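PDB 5WRT: soluble inorganic pyrophosphatase from Toxoplasma gondii, which probably hydrolyses inorganic diphosphate to phosphate with the help of magnesium ions, as family I pyrophosphatases do. Local coordinates for residues E62-L67 with P71-L76. Numbering follows the deposited sequence.
Sequences EMQLRL and PIMQDL
M63 and I72 face each other near the loop end of an antiparallel beta hairpin made by strands 57-63 and 72-74. Theirs is a non-hydrogen-bonded pair, and M63 CG rests on I72 CG1 at 3.7 Å, the two side chains meeting at a slant; beyond them Q64 N continues the pairing by donating to P71 O. V50 of strand 47-53 touches both side chains. E52, whose OE2 accepts a hydrogen bond from M63 N, is a magnesium-binding residue of this enzyme, though it holds no ion in this chain.

The hairpin shows how a folded-back glutamine can fill the hollow beside a strand pair. With chi2 at -58°, Q64 bends so that CG becomes a bump lying across M73, 3.8 Å from its CG and near a right angle to it. The same bend returns NE2 to E62 O, a 3.0 Å hydrogen bond that arrives above the carbonyl plane; M73 N donates to that oxygen from the opposite face, so two donors grip it. L67 completes the relief beyond Q64: L67 CB sits on P71 CD, and L67 CD1 reaches M73 SD at 3.9 Å, both crossings nearly perpendicular. R16 of strand 16-20 packs against L67, P71 and M73.

Toward the magnesium site, the side chains of E62 and D75 lie next to each other, pointing the same way, with their carboxylate planes 29° apart. A shared water donates to E62 OE1 and D75 OD1, which probably eases the like charges, and R83 forms a salt bridge with D75 OD2. That water also accepts a weak hydrogen bond from Q64 NE2, 3.3 Å away.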
# COMPACT_ATOMS: atom_id res chain seq x y z
N GLU A 62 8.39 16.77 -5.53
CA GLU A 62 9.82 16.55 -5.45
C GLU A 62 10.56 17.86 -5.65
O GLU A 62 10.07 18.77 -6.32
CB GLU A 62 10.31 15.54 -6.51
CG GLU A 62 9.84 14.12 -6.33
CD GLU A 62 10.24 13.23 -7.49
OE1 GLU A 62 10.59 13.76 -8.57
OE2 GLU A 62 10.20 11.99 -7.32
N MET A 63 11.75 17.94 -5.05
CA MET A 63 12.65 19.04 -5.34
C MET A 63 13.06 19.02 -6.80
O MET A 63 13.45 17.97 -7.33
CB MET A 63 13.89 18.95 -4.45
CG MET A 63 13.62 19.20 -2.97
SD MET A 63 15.12 19.27 -1.97
CE MET A 63 15.60 17.54 -1.94
N GLN A 64 12.96 20.17 -7.47
CA GLN A 64 13.32 20.29 -8.88
C GLN A 64 14.77 20.73 -8.95
O GLN A 64 15.10 21.91 -8.89
CB GLN A 64 12.39 21.27 -9.59
CG GLN A 64 10.91 20.90 -9.52
CD GLN A 64 10.63 19.52 -10.10
OE1 GLN A 64 11.04 19.21 -11.22
NE2 GLN A 64 9.94 18.68 -9.34
N LEU A 65 15.67 19.74 -9.09
CA LEU A 65 17.10 20.00 -8.97
C LEU A 65 17.66 20.85 -10.11
O LEU A 65 18.72 21.46 -9.95
CB LEU A 65 17.85 18.67 -8.89
CG LEU A 65 17.40 17.72 -7.78
CD1 LEU A 65 18.32 16.52 -7.68
CD2 LEU A 65 17.29 18.43 -6.44
N ARG A 66 16.97 20.91 -11.25
CA ARG A 66 17.45 21.74 -12.36
C ARG A 66 17.17 23.22 -12.15
O ARG A 66 17.89 24.06 -12.69
CB ARG A 66 16.83 21.28 -13.68
CG ARG A 66 17.45 20.02 -14.26
CD ARG A 66 16.69 19.54 -15.48
NE ARG A 66 16.44 20.62 -16.43
CZ ARG A 66 16.93 20.66 -17.67
NH1 ARG A 66 17.69 19.67 -18.11
NH2 ARG A 66 16.65 21.68 -18.47
N LEU A 67 16.15 23.55 -11.37
CA LEU A 67 15.70 24.92 -11.26
C LEU A 67 16.50 25.67 -10.21
O LEU A 67 17.06 25.06 -9.29
CB LEU A 67 14.21 24.96 -10.89
CG LEU A 67 13.28 24.20 -11.84
CD1 LEU A 67 11.83 24.50 -11.52
CD2 LEU A 67 13.59 24.55 -13.29
N PRO A 71 13.28 24.30 -6.08
CA PRO A 71 11.98 24.31 -5.41
C PRO A 71 11.28 22.96 -5.49
O PRO A 71 11.62 22.10 -6.30
CB PRO A 71 11.20 25.38 -6.19
CG PRO A 71 11.79 25.33 -7.55
CD PRO A 71 13.25 25.02 -7.36
N ILE A 72 10.28 22.80 -4.63
CA ILE A 72 9.48 21.59 -4.61
C ILE A 72 8.24 21.84 -5.47
O ILE A 72 7.49 22.78 -5.22
CB ILE A 72 9.09 21.20 -3.18
CG1 ILE A 72 10.33 20.87 -2.36
CG2 ILE A 72 8.13 20.01 -3.18
CD1 ILE A 72 10.05 20.58 -0.91
N MET A 73 8.05 20.99 -6.47
CA MET A 73 6.91 21.07 -7.37
C MET A 73 6.43 19.65 -7.66
O MET A 73 7.10 18.68 -7.31
CB MET A 73 7.27 21.78 -8.69
CG MET A 73 8.01 23.10 -8.52
SD MET A 73 8.27 23.97 -10.08
CE MET A 73 6.59 24.36 -10.57
N GLN A 74 5.27 19.54 -8.30
CA GLN A 74 4.73 18.24 -8.63
C GLN A 74 5.41 17.68 -9.88
O GLN A 74 5.62 18.40 -10.86
CB GLN A 74 3.22 18.31 -8.84
CG GLN A 74 2.56 16.95 -8.98
CD GLN A 74 1.06 17.01 -8.76
OE1 GLN A 74 0.50 18.06 -8.46
NE2 GLN A 74 0.40 15.87 -8.91
N ASP A 75 5.77 16.40 -9.82
CA ASP A 75 6.41 15.75 -10.95
C ASP A 75 5.45 15.70 -12.14
O ASP A 75 4.23 15.65 -11.99
CB ASP A 75 6.85 14.34 -10.56
CG ASP A 75 7.78 13.71 -11.58
OD1 ASP A 75 8.57 14.46 -12.20
OD2 ASP A 75 7.73 12.48 -11.75
N LEU A 76 6.03 15.71 -13.34
CA LEU A 76 5.27 15.66 -14.59
C LEU A 76 5.53 14.35 -15.32
O LEU A 76 6.65 13.82 -15.30
CB LEU A 76 5.62 16.84 -15.50
CG LEU A 76 5.46 18.24 -14.91
CD1 LEU A 76 5.85 19.30 -15.93
CD2 LEU A 76 4.03 18.45 -14.43
O HOH W 1 10.13 15.61 -10.55